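Local coordinates for protein HTH-type transcriptional regulator mcbR (Escherichia coli UMEA 3718-1, PDB 4P9F) that represses expression of McbA by binding its promoter region, which prevents colanic acid overproduction and mucoidy and is important for biofilm formation, at residues 115-120 with 171-176; 128-133 with 151-156. All blocks are in the same frame, centred on the assembly; numbering follows the deposited sequence.

Interaction 1: residues 115-120 with 171-176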
loop_
_atom_site.group_PDB
_atom_site.type_symbol
_atom_site.label_atom_id
_atom_site.label_comp_id
_atom_site.label_asym_id
_atom_site.label_seq_id
_atom_site.Cartn_x
_atom_site.Cartn_y
_atom_site.Cartn_z
ATOM N N GLN A 115 31.228 -1.210 -2.089
ATOM C CA GLN A 115 32.002 -2.326 -1.550
ATOM C C GLN A 115 31.298 -3.621 -1.890
ATOM O O GLN A 115 31.939 -4.599 -2.265
ATOM C CB GLN A 115 32.192 -2.189 -0.042
ATOM C CG GLN A 115 33.027 -0.992 0.364
ATOM C CD GLN A 115 32.954 -0.734 1.850
ATOM O OE1 GLN A 115 32.527 -1.597 2.622
ATOM N NE2 GLN A 115 33.358 0.460 2.263
ATOM N N ALA A 116 29.973 -3.615 -1.757
ATOM C CA ALA A 116 29.182 -4.799 -2.063
ATOM C C ALA A 116 29.344 -5.218 -3.525
ATOM O O ALA A 116 29.481 -6.403 -3.814
ATOM C CB ALA A 116 27.697 -4.555 -1.733
ATOM N N GLN A 117 29.328 -4.254 -4.441
ATOM C CA GLN A 117 29.498 -4.553 -5.866
ATOM C C GLN A 117 30.930 -5.031 -6.191
ATOM O O GLN A 117 31.131 -5.914 -7.037
ATOM C CB GLN A 117 29.122 -3.327 -6.713
ATOM C CG GLN A 117 29.109 -3.584 -8.220
ATOM C CD GLN A 117 30.502 -3.456 -8.840
ATOM O OE1 GLN A 117 31.343 -2.707 -8.341
ATOM N NE2 GLN A 117 30.758 -4.211 -9.901
ATOM N N GLU A 118 31.918 -4.458 -5.507
ATOM C CA GLU A 118 33.316 -4.829 -5.726
ATOM C C GLU A 118 33.597 -6.228 -5.190
ATOM O O GLU A 118 34.331 -7.006 -5.799
ATOM C CB GLU A 118 34.249 -3.812 -5.060
ATOM N N LYS A 119 32.981 -6.543 -4.057
ATOM C CA LYS A 119 33.104 -7.851 -3.436
ATOM C C LYS A 119 32.285 -8.895 -4.196
ATOM O O LYS A 119 32.489 -10.096 -4.024
ATOM C CB LYS A 119 32.643 -7.780 -1.975
ATOM C CG LYS A 119 33.573 -6.981 -1.062
ATOM C CD LYS A 119 32.932 -6.694 0.299
ATOM C CE LYS A 119 32.389 -7.939 0.962
ATOM N NZ LYS A 119 31.622 -7.612 2.204
ATOM N N GLY A 120 31.350 -8.436 -5.029
ATOM C CA GLY A 120 30.488 -9.341 -5.771
ATOM C C GLY A 120 29.396 -9.960 -4.908
ATOM O O GLY A 120 28.905 -11.055 -5.199
ATOM N N GLU A 171 28.880 -6.600 -13.737
ATOM C CA GLU A 171 28.204 -5.865 -14.805
ATOM C C GLU A 171 27.300 -4.767 -14.252
ATOM O O GLU A 171 26.553 -4.131 -14.996
ATOM C CB GLU A 171 27.385 -6.826 -15.670
ATOM N N LEU A 172 27.351 -4.559 -12.942
ATOM C CA LEU A 172 26.531 -3.532 -12.308
ATOM C C LEU A 172 27.356 -2.323 -11.877
ATOM O O LEU A 172 26.828 -1.390 -11.273
ATOM C CB LEU A 172 25.814 -4.118 -11.095
ATOM C CG LEU A 172 24.918 -5.345 -11.302
ATOM C CD1 LEU A 172 24.302 -5.776 -9.977
ATOM C CD2 LEU A 172 23.827 -5.046 -12.320
ATOM N N ARG A 173 28.625 -2.306 -12.275
ATOM C CA ARG A 173 29.571 -1.296 -11.813
ATOM C C ARG A 173 29.080 0.119 -12.091
ATOM O O ARG A 173 29.050 0.961 -11.193
ATOM C CB ARG A 173 30.938 -1.522 -12.460
ATOM C CG ARG A 173 31.998 -0.502 -12.078
ATOM C CD ARG A 173 32.214 -0.440 -10.579
ATOM N NE ARG A 173 33.312 0.456 -10.230
ATOM C CZ ARG A 173 33.171 1.760 -10.019
ATOM N NH1 ARG A 173 31.974 2.324 -10.122
ATOM N NH2 ARG A 173 34.228 2.500 -9.705
ATOM N N GLU A 174 28.656 0.360 -13.325
ATOM C CA GLU A 174 28.279 1.695 -13.761
ATOM C C GLU A 174 26.945 2.157 -13.170
ATOM O O GLU A 174 26.632 3.349 -13.164
ATOM C CB GLU A 174 28.216 1.712 -15.285
ATOM C CG GLU A 174 28.221 3.084 -15.906
ATOM C CD GLU A 174 28.434 3.029 -17.407
ATOM O OE1 GLU A 174 28.107 4.021 -18.078
ATOM O OE2 GLU A 174 28.930 1.998 -17.912
ATOM N N HIS A 175 26.191 1.211 -12.624
ATOM C CA HIS A 175 24.870 1.473 -12.053
ATOM C C HIS A 175 24.937 2.291 -10.754
ATOM O O HIS A 175 23.927 2.819 -10.288
ATOM C CB HIS A 175 24.150 0.140 -11.806
ATOM C CG HIS A 175 23.710 -0.549 -13.064
ATOM N ND1 HIS A 175 24.610 -1.037 -13.994
ATOM C CD2 HIS A 175 22.483 -0.854 -13.532
ATOM C CE1 HIS A 175 23.947 -1.591 -14.989
ATOM N NE2 HIS A 175 22.655 -1.499 -14.740
ATOM N N ILE A 176 26.119 2.368 -10.146
ATOM C CA ILE A 176 26.253 3.105 -8.892
ATOM C C ILE A 176 26.372 4.616 -9.124
ATOM O O ILE A 176 26.171 5.403 -8.203
ATOM C CB ILE A 176 27.459 2.611 -8.068
ATOM C CG1 ILE A 176 27.323 3.103 -6.627
ATOM C CG2 ILE A 176 28.782 3.016 -8.722
ATOM C CD1 ILE A 176 28.378 2.591 -5.720
#

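Interaction 2: residues 128-133 with 151-156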
loop_
_atom_site.group_PDB
_atom_site.type_symbol
_atom_site.label_atom_id
_atom_site.label_comp_id
_atom_site.label_asym_id
_atom_site.label_seq_id
_atom_site.Cartn_x
_atom_site.Cartn_y
_atom_site.Cartn_z
ATOM N N VAL A 128 21.619 -3.129 0.572
ATOM C CA VAL A 128 22.076 -1.761 0.779
ATOM C C VAL A 128 21.274 -0.782 -0.110
ATOM O O VAL A 128 20.947 0.316 0.339
ATOM C CB VAL A 128 23.603 -1.619 0.523
ATOM C CG1 VAL A 128 24.030 -0.171 0.637
ATOM C CG2 VAL A 128 24.382 -2.450 1.544
ATOM N N ASN A 129 20.938 -1.173 -1.343
ATOM C CA ASN A 129 20.083 -0.322 -2.189
ATOM C C ASN A 129 18.756 -0.000 -1.489
ATOM O O ASN A 129 18.317 1.155 -1.443
ATOM C CB ASN A 129 19.830 -0.991 -3.546
ATOM C CG ASN A 129 18.611 -0.428 -4.271
ATOM O OD1 ASN A 129 17.574 -1.072 -4.339
ATOM N ND2 ASN A 129 18.726 0.777 -4.791
ATOM N N ARG A 130 18.164 -1.037 -0.907
ATOM C CA ARG A 130 16.951 -0.938 -0.100
ATOM C C ARG A 130 17.120 0.011 1.085
ATOM O O ARG A 130 16.318 0.928 1.278
ATOM C CB ARG A 130 16.572 -2.346 0.384
ATOM C CG ARG A 130 15.207 -2.515 1.014
ATOM C CD ARG A 130 15.103 -3.924 1.611
ATOM N NE ARG A 130 16.040 -4.092 2.732
ATOM C CZ ARG A 130 15.791 -3.739 3.988
ATOM N NH1 ARG A 130 14.643 -3.153 4.308
ATOM N NH2 ARG A 130 16.708 -3.939 4.920
ATOM N N LEU A 131 18.183 -0.205 1.855
ATOM C CA LEU A 131 18.454 0.583 3.053
ATOM C C LEU A 131 18.703 2.047 2.699
ATOM O O LEU A 131 18.290 2.959 3.411
ATOM C CB LEU A 131 19.669 0.008 3.781
ATOM C CG LEU A 131 19.444 -1.269 4.590
ATOM C CD1 LEU A 131 20.736 -1.698 5.262
ATOM C CD2 LEU A 131 18.318 -1.106 5.605
ATOM N N PHE A 132 19.401 2.259 1.593
ATOM C CA PHE A 132 19.708 3.595 1.109
ATOM C C PHE A 132 18.418 4.345 0.758
ATOM O O PHE A 132 18.177 5.456 1.239
ATOM C CB PHE A 132 20.641 3.496 -0.106
ATOM C CG PHE A 132 20.972 4.823 -0.756
ATOM C CD1 PHE A 132 21.955 5.651 -0.220
ATOM C CD2 PHE A 132 20.323 5.221 -1.916
ATOM C CE1 PHE A 132 22.272 6.868 -0.815
ATOM C CE2 PHE A 132 20.639 6.440 -2.533
ATOM C CZ PHE A 132 21.613 7.265 -1.978
ATOM N N ARG A 133 17.577 3.738 -0.069
ATOM C CA ARG A 133 16.369 4.438 -0.485
ATOM C C ARG A 133 15.402 4.629 0.689
ATOM O O ARG A 133 14.779 5.678 0.828
ATOM C CB ARG A 133 15.654 3.704 -1.625
ATOM C CG ARG A 133 16.212 4.015 -3.028
ATOM C CD ARG A 133 15.292 3.414 -4.099
ATOM N NE ARG A 133 15.920 2.424 -4.954
ATOM C CZ ARG A 133 15.261 1.741 -5.880
ATOM N NH1 ARG A 133 13.963 1.956 -6.047
ATOM N NH2 ARG A 133 15.890 0.847 -6.633
ATOM N N GLN A 151 5.854 -2.412 1.436
ATOM C CA GLN A 151 4.881 -3.449 1.090
ATOM C C GLN A 151 5.029 -3.854 -0.393
ATOM O O GLN A 151 5.030 -5.035 -0.746
ATOM C CB GLN A 151 3.481 -2.927 1.373
ATOM C CG GLN A 151 2.478 -3.947 1.794
ATOM C CD GLN A 151 1.086 -3.354 1.918
ATOM O OE1 GLN A 151 0.136 -3.876 1.358
ATOM N NE2 GLN A 151 0.971 -2.253 2.647
ATOM N N LEU A 152 5.182 -2.860 -1.258
ATOM C CA LEU A 152 5.309 -3.129 -2.692
ATOM C C LEU A 152 6.644 -3.819 -3.016
ATOM O O LEU A 152 6.710 -4.661 -3.906
ATOM C CB LEU A 152 5.136 -1.831 -3.473
ATOM C CG LEU A 152 3.691 -1.292 -3.428
ATOM C CD1 LEU A 152 3.604 0.171 -3.905
ATOM C CD2 LEU A 152 2.758 -2.178 -4.284
ATOM N N TRP A 153 7.695 -3.494 -2.270
ATOM C CA TRP A 153 8.973 -4.186 -2.427
ATOM C C TRP A 153 8.860 -5.664 -2.061
ATOM O O TRP A 153 9.522 -6.519 -2.657
ATOM C CB TRP A 153 10.033 -3.532 -1.549
ATOM C CG TRP A 153 10.524 -2.203 -2.058
ATOM C CD1 TRP A 153 10.270 -1.633 -3.277
ATOM C CD2 TRP A 153 11.303 -1.248 -1.320
ATOM N NE1 TRP A 153 10.879 -0.395 -3.355
ATOM C CE2 TRP A 153 11.516 -0.135 -2.163
ATOM C CE3 TRP A 153 11.850 -1.230 -0.017
ATOM C CZ2 TRP A 153 12.255 0.983 -1.758
ATOM C CZ3 TRP A 153 12.586 -0.117 0.386
ATOM C CH2 TRP A 153 12.787 0.970 -0.486
ATOM N N VAL A 154 8.062 -5.948 -1.034
ATOM C CA VAL A 154 7.787 -7.326 -0.630
ATOM C C VAL A 154 7.054 -8.066 -1.751
ATOM O O VAL A 154 7.376 -9.204 -2.047
ATOM C CB VAL A 154 6.945 -7.395 0.663
ATOM C CG1 VAL A 154 6.489 -8.839 0.936
ATOM C CG2 VAL A 154 7.748 -6.858 1.875
ATOM N N ARG A 155 6.079 -7.406 -2.373
ATOM C CA ARG A 155 5.288 -8.005 -3.456
ATOM C C ARG A 155 6.161 -8.291 -4.696
ATOM O O ARG A 155 6.046 -9.333 -5.314
ATOM C CB ARG A 155 4.121 -7.069 -3.835
ATOM C CG ARG A 155 3.060 -6.923 -2.756
ATOM C CD ARG A 155 2.307 -8.208 -2.499
ATOM N NE ARG A 155 1.311 -8.560 -3.521
ATOM C CZ ARG A 155 0.080 -8.036 -3.544
ATOM N NH1 ARG A 155 -0.260 -7.112 -2.654
ATOM N NH2 ARG A 155 -0.803 -8.417 -4.448
HETATM N N MSE A 156 7.033 -7.356 -5.069
HETATM C CA MSE A 156 7.874 -7.604 -6.237
HETATM C C MSE A 156 9.072 -8.484 -5.908
HETATM O O MSE A 156 9.690 -9.046 -6.816
HETATM C CB MSE A 156 8.353 -6.300 -6.860
HETATM C CG MSE A 156 9.338 -5.522 -6.045
HETATM SE SE MSE A 156 9.830 -3.873 -7.008
HETATM C CE MSE A 156 10.827 -4.602 -8.394
#

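Interaction 1: residues 115-120 with 171-176
Gln117 swings its CG away from the backbone N (chi1 -173°) and bends at the next bond, laying its amide against Arg173, whose own chain bends at chi2 (57°) and carries CD over to meet it. The two side chains cross at about a right angle. Gln117 OE1 comes to 3.3 Å from Arg173 CD, so the oxygen meets the aliphatic part of the arginine, while the guanidinium lies farther along the chain, its plane turned 49° from the amide. The nitrogen of the amide faces the root of the same residue: Gln117 NE2 lies 3.7 Å from Arg173 CB and equally far from its CA. What fixes the rotation of the amide is a hydrogen bond from Gln117 NE2 to the carbonyl oxygen of Pro169, just ahead of 171-176. Lower on the glutamine, CG brushes Leu172, 4.4 Å from Leu172 CB. Three residues beyond Gln117, helix 100-119 ends in a Schellman motif with Gly120, of positive phi, at C-prime. The contact thus joins the last turn of this helix to the connection leading into helix 177-187, at the surface of the FCD domain; Leu172 also packs on Met122 of helix 122-138 and Ile208 of helix 191-210.

Interaction 2: residues 128-133 with 151-156
Trp153 reaches across from helix 143-156 and puts the six-membered part of its indole against Arg130 CG, the Arg130 carbonyl oxygen and Arg133 CB. Its CG lies anti to the carbonyl carbon (chi1 -74°), which directs the indole at helix 122-138. Arg130 supplies the nearer wall: its CG sits 3.6 Å from Trp153 CZ3 and 3.7 Å from Trp153 CE3, approaching the ring obliquely. The far corner of the ring, Trp153 CH2, lies 3.9 Å from Arg130 O and 4.1 Å from Arg133 CB, so the indole spans about one turn of helix 122-138. Contact with Arg130 is made by its methylene part; its guanidinium stands almost perpendicular to the ring, at 89°, and its NH2 is hydrogen-bonded to Asn127 OD1.

In the next shell, Glu87 of helix 73-95 ties both sides together, its OE2 accepting a hydrogen bond from Trp153 NE1 and its OE1 forming a salt bridge with Arg133 NH1. One carboxylate thus takes the buried indole N-H and probably offsets the charge of Arg133, near which Arg83 also lies. With an alanine here in place of the indole, a gap is likely to open beside Arg130 CG and Arg133 CB, and Glu87 OE2 would probably lose its N-H partner. Beyond the tryptophan, Arg155 forms a salt bridge with Glu147 of the second subunit. The indole thus joins two successive helices, 122-138 and 143-156, in the interior of the all-helical FCD domain of this GntR-family regulator.

From the N terminus the chain passes the DNA-binding helix-turn-helix region before entering the helices of the FCD domain, which hold all four segments. Residues 115-120, at the end of helix 100-119, open the wider loop. The chain turns directly into helix 122-138, where 128-133 begins interaction 2, and 17 intervening residues later 151-156 on helix 143-156 closes it. Only after helix 161-166 does 171-176 return to complete interaction 1, so the shorter loop lies wholly within the longer. Their centres are 18 Å apart and they do not touch: interaction 2 joins helices in the interior, whereas interaction 1 fastens the approach to helix 177-187 at the periphery.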